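Glutaminase 1 (Escherichia coli, PDB 1U60) catalyses the hydrolysis of L-glutamine to L-glutamate and ammonium, as a member of the glutaminase family. Local coordinates at residues G119-T124 with F166-I171; E133-R138 with A185-D190. All blocks are in the same frame, centred on the assembly; numbering follows the deposited sequence.

Interaction 1: residues G119-T124 with F166-I171; sequences GAIATT and FHNRAI
Ile121 reaches across from helix 117-126 with a single methyl, CD1, which settles on helix 166-178 between Asn168 and Ile171. With CG1 beside the backbone N and the chain then extended (chi2 163°), the side chain is carried outward to its full length, so that it spans the gap between segments 119-124 and 166-171, whose nearest CA atoms, those of Ile121 and Ile171, are 8.2 Å apart. On its inner side the contact is purely apolar: Ile121 CD1 lies 4.1 Å from Ile171 CG2, and both residues are buried. Tyr192 and Leu181 also pack on Ile121, while Ala118 meets Ile171.

Toward the partly exposed side the same methyl lies against Asn168, 4.0 Å from its CB and 3.9 Å from its backbone O, and beyond it the helix turns His167 and Ala170 outward to the surface. The far face of 119-124 is bound differently: Thr123 OG1 folds back to Gly119 O at 2.7 Å, above the carbonyl plane and on the face opposite that used by Thr123 N. Asn168, Asn117 and Tyr192 are all predicted to bind substrate, so this small apolar contact probably forms part of the wall behind the glutamine pocket of this beta-lactamase-like fold.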
ATOM      1  N   GLY A 119      -0.164 -16.474  -5.087  1.00  9.21           N
ATOM      2  CA  GLY A 119      -1.481 -15.902  -5.232  1.00  8.73           C
ATOM      3  C   GLY A 119      -1.969 -15.854  -6.665  1.00  8.96           C
ATOM      4  O   GLY A 119      -3.156 -15.987  -6.926  1.00  9.00           O
ATOM      5  N   ALA A 120      -1.058 -15.652  -7.602  1.00  8.61           N
ATOM      6  CA  ALA A 120      -1.421 -15.502  -8.983  1.00  8.43           C
ATOM      7  C   ALA A 120      -1.837 -16.847  -9.532  1.00  8.36           C
ATOM      8  O   ALA A 120      -2.794 -16.953 -10.264  1.00  8.25           O
ATOM      9  CB  ALA A 120      -0.244 -14.946  -9.776  1.00  8.96           C
ATOM     10  N   ILE A 121      -1.111 -17.889  -9.157  1.00  8.80           N
ATOM     11  CA  ILE A 121      -1.468 -19.243  -9.590  1.00  7.31           C
ATOM     12  C   ILE A 121      -2.844 -19.638  -9.039  1.00  8.63           C
ATOM     13  O   ILE A 121      -3.675 -20.221  -9.754  1.00  6.64           O
ATOM     14  CB  ILE A 121      -0.371 -20.249  -9.190  1.00  7.93           C
ATOM     15  CG1 ILE A 121       0.892 -19.989 -10.017  1.00  8.13           C
ATOM     16  CG2 ILE A 121      -0.832 -21.689  -9.444  1.00  8.80           C
ATOM     17  CD1 ILE A 121       2.175 -20.621  -9.481  1.00  8.73           C
ATOM     18  N   ALA A 122      -3.112 -19.252  -7.805  1.00  7.93           N
ATOM     19  CA  ALA A 122      -4.436 -19.454  -7.165  1.00  8.35           C
ATOM     20  C   ALA A 122      -5.528 -18.641  -7.851  1.00  8.73           C
ATOM     21  O   ALA A 122      -6.650 -19.174  -8.074  1.00  8.95           O
ATOM     22  CB  ALA A 122      -4.380 -19.167  -5.724  1.00 10.35           C
ATOM     23  N   THR A 123      -5.203 -17.414  -8.275  1.00  7.25           N
ATOM     24  CA  THR A 123      -6.176 -16.543  -8.958  1.00  7.54           C
ATOM     25  C   THR A 123      -6.472 -17.152 -10.366  1.00  6.51           C
ATOM     26  O   THR A 123      -7.618 -17.215 -10.809  1.00  8.65           O
ATOM     27  CB  THR A 123      -5.661 -15.151  -9.044  1.00  6.89           C
ATOM     28  OG1 THR A 123      -5.350 -14.648  -7.703  1.00  8.61           O
ATOM     29  CG2 THR A 123      -6.708 -14.209  -9.660  1.00  8.63           C
ATOM     30  N   THR A 124      -5.438 -17.596 -11.083  1.00  7.89           N
ATOM     31  CA  THR A 124      -5.635 -18.293 -12.345  1.00  8.59           C
ATOM     32  C   THR A 124      -6.565 -19.503 -12.171  1.00  8.47           C
ATOM     33  O   THR A 124      -7.417 -19.733 -13.022  1.00  9.21           O
ATOM     34  CB  THR A 124      -4.273 -18.715 -12.903  1.00  9.34           C
ATOM     35  OG1 THR A 124      -3.505 -17.564 -13.264  1.00  8.30           O
ATOM     36  CG2 THR A 124      -4.396 -19.514 -14.202  1.00  8.60           C
ATOM     37  N   PHE A 166       9.682 -25.450 -12.657  1.00 11.32           N
ATOM     38  CA  PHE A 166       9.606 -26.426 -11.562  1.00  9.88           C
ATOM     39  C   PHE A 166       9.225 -25.836 -10.222  1.00  8.96           C
ATOM     40  O   PHE A 166       8.449 -26.445  -9.443  1.00  9.18           O
ATOM     41  CB  PHE A 166      10.946 -27.175 -11.450  1.00  9.78           C
ATOM     42  CG  PHE A 166      11.443 -27.697 -12.789  1.00 10.15           C
ATOM     43  CD1 PHE A 166      10.687 -28.605 -13.500  1.00 11.94           C
ATOM     44  CD2 PHE A 166      12.643 -27.215 -13.334  1.00 14.96           C
ATOM     45  CE1 PHE A 166      11.088 -29.056 -14.768  1.00 13.47           C
ATOM     46  CE2 PHE A 166      13.059 -27.651 -14.587  1.00 14.44           C
ATOM     47  CZ  PHE A 166      12.271 -28.572 -15.315  1.00 15.53           C
ATOM     48  N   HIS A 167       9.730 -24.656  -9.901  1.00 10.20           N
ATOM     49  CA  HIS A 167       9.399 -24.087  -8.631  1.00  9.41           C
ATOM     50  C   HIS A 167       7.909 -23.651  -8.581  1.00 10.21           C
ATOM     51  O   HIS A 167       7.253 -23.808  -7.531  1.00 10.14           O
ATOM     52  CB  HIS A 167      10.374 -22.960  -8.321  1.00 11.52           C
ATOM     53  CG  HIS A 167      10.277 -22.450  -6.936  1.00 11.04           C
ATOM     54  ND1 HIS A 167      11.126 -22.839  -5.923  1.00 15.47           N
ATOM     55  CD2 HIS A 167       9.428 -21.551  -6.397  1.00 10.18           C
ATOM     56  CE1 HIS A 167      10.791 -22.209  -4.811  1.00  9.70           C
ATOM     57  NE2 HIS A 167       9.746 -21.435  -5.066  1.00 15.18           N
ATOM     58  N   ASN A 168       7.339 -23.173  -9.694  1.00  9.57           N
ATOM     59  CA  ASN A 168       5.903 -22.888  -9.732  1.00 10.64           C
ATOM     60  C   ASN A 168       5.041 -24.162  -9.649  1.00 10.09           C
ATOM     61  O   ASN A 168       3.932 -24.122  -9.094  1.00 11.29           O
ATOM     62  CB  ASN A 168       5.518 -22.109 -10.979  1.00 10.56           C
ATOM     63  CG  ASN A 168       5.823 -20.637 -10.898  1.00 12.85           C
ATOM     64  OD1 ASN A 168       5.831 -19.956 -11.954  1.00 18.39           O
ATOM     65  ND2 ASN A 168       6.152 -20.129  -9.731  1.00  8.49           N
ATOM     66  N   ARG A 169       5.534 -25.276 -10.168  1.00 10.39           N
ATOM     67  CA  ARG A 169       4.856 -26.588 -10.005  1.00 10.80           C
ATOM     68  C   ARG A 169       4.760 -26.935  -8.548  1.00 10.76           C
ATOM     69  O   ARG A 169       3.692 -27.398  -8.066  1.00 10.41           O
ATOM     70  CB  ARG A 169       5.555 -27.725 -10.741  1.00 10.60           C
ATOM     71  CG  ARG A 169       5.712 -27.559 -12.254  1.00 10.86           C
ATOM     72  CD  ARG A 169       6.456 -28.670 -12.930  1.00 15.93           C
ATOM     73  NE  ARG A 169       6.851 -28.264 -14.282  1.00 13.82           N
ATOM     74  CZ  ARG A 169       7.313 -29.104 -15.210  1.00 18.10           C
ATOM     75  NH1 ARG A 169       7.400 -30.423 -14.981  1.00 17.58           N
ATOM     76  NH2 ARG A 169       7.676 -28.637 -16.385  1.00 15.44           N
ATOM     77  N   ALA A 170       5.856 -26.699  -7.819  1.00 10.59           N
ATOM     78  CA  ALA A 170       5.857 -26.890  -6.376  1.00 10.75           C
ATOM     79  C   ALA A 170       4.819 -26.024  -5.663  1.00 11.84           C
ATOM     80  O   ALA A 170       4.068 -26.518  -4.826  1.00 10.59           O
ATOM     81  CB  ALA A 170       7.184 -26.617  -5.798  1.00 11.63           C
ATOM     82  N   ILE A 171       4.827 -24.726  -5.978  1.00 10.69           N
ATOM     83  CA  ILE A 171       3.869 -23.804  -5.408  1.00 10.93           C
ATOM     84  C   ILE A 171       2.415 -24.217  -5.677  1.00 10.51           C
ATOM     85  O   ILE A 171       1.566 -24.156  -4.769  1.00 10.05           O
ATOM     86  CB  ILE A 171       4.169 -22.348  -5.872  1.00 10.53           C
ATOM     87  CG1 ILE A 171       5.432 -21.818  -5.209  1.00 11.94           C
ATOM     88  CG2 ILE A 171       3.016 -21.424  -5.513  1.00 11.54           C
ATOM     89  CD1 ILE A 171       5.891 -20.472  -5.701  1.00 13.12           C
TER

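Interaction 2: residues E133-R138 with A185-D190; sequences EQRWQR and AMEACD
Arg135 and Glu187 meet nearly at right angles, the arginine coming from helix 132-147 and the glutamate from helix 185-195. Their planes do not lie flat together: guanidinium and carboxylate are turned 53° apart, which rules out a coplanar two-pronged pairing. A single strong bond is made instead, from Arg135 NE to Glu187 OE2 at 3.0 Å. It is almost straight, with an N-H...O angle of 174°, and the oxygen sits at the guanidinium edge close to its plane. Seen from the acid, the donor arrives on the anti side of OE2 and well out of the carboxylate plane.

Both side chains leave their helices with CG anti to the backbone N, but they part ways after that. Glu187 stays extended and delivers its carboxylate at full stretch, whereas Arg135 bends at chi3 (-59°), which swings NE round to face the acid. A water completes the pairing, giving a hydrogen to Glu187 OE2 at 2.7 Å and accepting a longer bond from Arg135 NH2 at 3.3 Å. OE2 thus takes one bond from the arginine and one from the water.

The remaining terminal nitrogen, NH1, turns the other way to the carbonyl oxygens of Thr124 and Ile127 near the C-terminal end of helix 117-126, a position where the positive charge would probably be welcome. With NE and both terminal nitrogens engaged, the guanidinium is fixed in rotation. Nearby, the acids Glu133 and Asp190 approach one another without touching and are bridged by Arg194, which pairs with both. An interhelical salt bridge of a buried arginine, backed by hydrogen bonds from the same arginine to carbonyl oxygens, thus joins helices 117-126, 132-147 and 185-195 in the helical part of the beta-lactamase-like glutaminase fold.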
ATOM      1  N   GLU A 133      -8.403 -25.443 -21.650  1.00 13.67           N
ATOM      2  CA  GLU A 133      -8.306 -24.560 -22.808  1.00 15.28           C
ATOM      3  C   GLU A 133      -9.250 -23.367 -22.736  1.00 14.53           C
ATOM      4  O   GLU A 133      -8.872 -22.300 -23.197  1.00 16.22           O
ATOM      5  CB  GLU A 133      -8.516 -25.309 -24.121  1.00 15.39           C
ATOM      6  CG  GLU A 133      -7.440 -26.385 -24.338  1.00 18.09           C
ATOM      7  CD  GLU A 133      -6.007 -25.837 -24.314  1.00 20.29           C
ATOM      8  OE1 GLU A 133      -5.817 -24.689 -24.826  1.00 17.40           O
ATOM      9  OE2 GLU A 133      -5.085 -26.561 -23.819  1.00 20.90           O
ATOM     10  N   GLN A 134     -10.453 -23.549 -22.191  1.00 13.90           N
ATOM     11  CA  GLN A 134     -11.349 -22.428 -21.968  1.00 12.67           C
ATOM     12  C   GLN A 134     -10.728 -21.470 -20.948  1.00 12.33           C
ATOM     13  O   GLN A 134     -10.837 -20.255 -21.121  1.00 11.08           O
ATOM     14  CB  GLN A 134     -12.700 -22.885 -21.457  1.00 13.73           C
ATOM     15  CG  GLN A 134     -13.647 -21.733 -21.207  1.00 16.03           C
ATOM     16  CD  GLN A 134     -15.066 -22.162 -20.895  1.00 18.05           C
ATOM     17  OE1 GLN A 134     -15.283 -22.927 -19.975  1.00 17.24           O
ATOM     18  NE2 GLN A 134     -16.032 -21.597 -21.603  1.00 21.56           N
ATOM     19  N   ARG A 135     -10.092 -22.028 -19.921  1.00 10.61           N
ATOM     20  CA  ARG A 135      -9.443 -21.201 -18.897  1.00 10.38           C
ATOM     21  C   ARG A 135      -8.429 -20.272 -19.584  1.00 10.72           C
ATOM     22  O   ARG A 135      -8.401 -19.078 -19.334  1.00 10.41           O
ATOM     23  CB  ARG A 135      -8.780 -22.062 -17.833  1.00  9.22           C
ATOM     24  CG  ARG A 135      -8.197 -21.279 -16.639  1.00 11.00           C
ATOM     25  CD  ARG A 135      -7.581 -22.185 -15.547  1.00 10.62           C
ATOM     26  NE  ARG A 135      -8.597 -23.090 -15.060  1.00 11.88           N
ATOM     27  CZ  ARG A 135      -9.573 -22.754 -14.242  1.00 11.25           C
ATOM     28  NH1 ARG A 135      -9.649 -21.555 -13.655  1.00 12.08           N
ATOM     29  NH2 ARG A 135     -10.464 -23.668 -13.940  1.00 13.75           N
ATOM     30  N   TRP A 136      -7.661 -20.829 -20.511  1.00 10.55           N
ATOM     31  CA  TRP A 136      -6.612 -20.074 -21.223  1.00 10.63           C
ATOM     32  C   TRP A 136      -7.270 -19.067 -22.132  1.00 10.55           C
ATOM     33  O   TRP A 136      -6.917 -17.901 -22.126  1.00  9.59           O
ATOM     34  CB  TRP A 136      -5.637 -21.017 -21.970  1.00 10.82           C
ATOM     35  CG  TRP A 136      -4.788 -20.291 -22.967  1.00 11.45           C
ATOM     36  CD1 TRP A 136      -4.720 -20.512 -24.343  1.00 10.78           C
ATOM     37  CD2 TRP A 136      -3.999 -19.137 -22.712  1.00  9.48           C
ATOM     38  NE1 TRP A 136      -3.869 -19.590 -24.909  1.00 12.10           N
ATOM     39  CE2 TRP A 136      -3.418 -18.731 -23.941  1.00  9.98           C
ATOM     40  CE3 TRP A 136      -3.718 -18.378 -21.553  1.00 10.29           C
ATOM     41  CZ2 TRP A 136      -2.578 -17.617 -24.037  1.00 10.39           C
ATOM     42  CZ3 TRP A 136      -2.883 -17.291 -21.661  1.00 11.04           C
ATOM     43  CH2 TRP A 136      -2.326 -16.913 -22.882  1.00  9.79           C
ATOM     44  N   GLN A 137      -8.265 -19.510 -22.903  1.00  9.57           N
ATOM     45  CA  GLN A 137      -8.908 -18.632 -23.866  1.00 10.94           C
ATOM     46  C   GLN A 137      -9.502 -17.403 -23.169  1.00 10.41           C
ATOM     47  O   GLN A 137      -9.371 -16.308 -23.692  1.00 10.24           O
ATOM     48  CB  GLN A 137      -9.994 -19.359 -24.692  1.00 11.80           C
ATOM     49  CG  GLN A 137      -9.417 -20.243 -25.802  1.00 15.34           C
ATOM     50  CD  GLN A 137      -8.403 -19.548 -26.723  1.00 17.92           C
ATOM     51  OE1 GLN A 137      -8.691 -18.497 -27.284  1.00 21.52           O
ATOM     52  NE2 GLN A 137      -7.235 -20.149 -26.898  1.00 18.86           N
ATOM     53  N   ARG A 138     -10.109 -17.566 -21.993  1.00 10.42           N
ATOM     54  CA  ARG A 138     -10.770 -16.445 -21.329  1.00  9.51           C
ATOM     55  C   ARG A 138      -9.726 -15.450 -20.803  1.00 10.05           C
ATOM     56  O   ARG A 138      -9.917 -14.267 -20.894  1.00  9.69           O
ATOM     57  CB  ARG A 138     -11.682 -16.925 -20.231  1.00 10.48           C
ATOM     58  CG  ARG A 138     -12.910 -17.757 -20.716  1.00 10.20           C
ATOM     59  CD  ARG A 138     -13.926 -18.061 -19.605  1.00 11.81           C
ATOM     60  NE  ARG A 138     -14.588 -16.833 -19.161  1.00 12.04           N
ATOM     61  CZ  ARG A 138     -14.532 -16.305 -17.933  1.00 13.77           C
ATOM     62  NH1 ARG A 138     -13.920 -16.901 -16.925  1.00 12.71           N
ATOM     63  NH2 ARG A 138     -15.187 -15.167 -17.703  1.00 11.18           N
ATOM     64  N   ALA A 185      -3.998 -28.898 -10.117  1.00 12.75           N
ATOM     65  CA  ALA A 185      -2.749 -28.165  -9.871  1.00 13.67           C
ATOM     66  C   ALA A 185      -1.978 -27.928 -11.171  1.00 12.93           C
ATOM     67  O   ALA A 185      -1.466 -26.834 -11.387  1.00 12.93           O
ATOM     68  CB  ALA A 185      -1.887 -28.908  -8.859  1.00 13.78           C
ATOM     69  N   MET A 186      -1.869 -28.942 -12.030  1.00 12.97           N
ATOM     70  CA  MET A 186      -1.024 -28.796 -13.201  1.00 14.55           C
ATOM     71  C   MET A 186      -1.738 -27.950 -14.272  1.00 13.48           C
ATOM     72  O   MET A 186      -1.086 -27.199 -14.951  1.00 12.81           O
ATOM     73  CB  MET A 186      -0.428 -30.137 -13.707  1.00 15.81           C
ATOM     74  CG  MET A 186       0.747 -30.657 -12.743  1.00 16.74           C
ATOM     75  SD  MET A 186       2.199 -29.510 -12.161  1.00 24.00           S
ATOM     76  CE  MET A 186       1.502 -28.768 -10.705  1.00 18.64           C
ATOM     77  N   GLU A 187      -3.074 -28.019 -14.355  1.00 12.95           N
ATOM     78  CA  GLU A 187      -3.843 -27.060 -15.162  1.00 13.46           C
ATOM     79  C   GLU A 187      -3.591 -25.614 -14.759  1.00 12.59           C
ATOM     80  O   GLU A 187      -3.388 -24.759 -15.620  1.00 12.56           O
ATOM     81  CB  GLU A 187      -5.351 -27.367 -15.042  1.00 14.78           C
ATOM     82  CG  GLU A 187      -6.304 -26.335 -15.659  1.00 18.80           C
ATOM     83  CD  GLU A 187      -7.775 -26.774 -15.637  1.00 20.50           C
ATOM     84  OE1 GLU A 187      -8.022 -27.982 -15.294  1.00 19.54           O
ATOM     85  OE2 GLU A 187      -8.670 -25.920 -15.971  1.00 16.23           O
ATOM     86  N   ALA A 188      -3.680 -25.328 -13.467  1.00 12.48           N
ATOM     87  CA  ALA A 188      -3.410 -23.980 -12.991  1.00 11.62           C
ATOM     88  C   ALA A 188      -1.996 -23.535 -13.344  1.00 11.51           C
ATOM     89  O   ALA A 188      -1.774 -22.400 -13.776  1.00 10.64           O
ATOM     90  CB  ALA A 188      -3.633 -23.868 -11.499  1.00 11.23           C
ATOM     91  N   CYS A 189      -1.039 -24.430 -13.173  1.00 11.58           N
ATOM     92  CA  CYS A 189       0.356 -24.092 -13.401  1.00 11.57           C
ATOM     93  C   CYS A 189       0.557 -23.844 -14.894  1.00 10.39           C
ATOM     94  O   CYS A 189       1.194 -22.881 -15.296  1.00 10.26           O
ATOM     95  CB  CYS A 189       1.269 -25.182 -12.834  1.00 10.60           C
ATOM     96  SG  CYS A 189       3.035 -24.804 -12.981  1.00 15.40           S
ATOM     97  N   ASP A 190      -0.016 -24.693 -15.728  1.00  9.61           N
ATOM     98  CA  ASP A 190       0.110 -24.556 -17.160  1.00  9.49           C
ATOM     99  C   ASP A 190      -0.455 -23.188 -17.603  1.00  9.03           C
ATOM    100  O   ASP A 190       0.204 -22.457 -18.308  1.00  9.27           O
ATOM    101  CB  ASP A 190      -0.644 -25.729 -17.808  1.00 10.01           C
ATOM    102  CG  ASP A 190      -0.787 -25.644 -19.322  1.00  9.65           C
ATOM    103  OD1 ASP A 190      -0.167 -24.793 -20.036  1.00 13.31           O
ATOM    104  OD2 ASP A 190      -1.555 -26.444 -19.893  1.00 15.43           O
TER
HETATM  105  O   HOH W   1     -11.271 -26.364 -15.582  1.00 27.24           O

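Along the chain the segments come in the order 119-124, 133-138, 166-171 and 185-190, so the two contacts cross instead of nesting. Interaction 1 closes a loop between helices 117-126 and 166-178, with 41 residues between segments 119-124 and 166-171; interaction 2 closes one between the helices that follow each of these, 132-147 and 185-195, with 46 residues between segments 133-138 and 185-190. Their centres lie 12 Å apart and they touch directly: Arg135 joins the two contacts, and Cys189 and Met186 pack on the backbone of Arg169. Together they tie four helices into one cluster, with Tyr192 of the predicted substrate site close by.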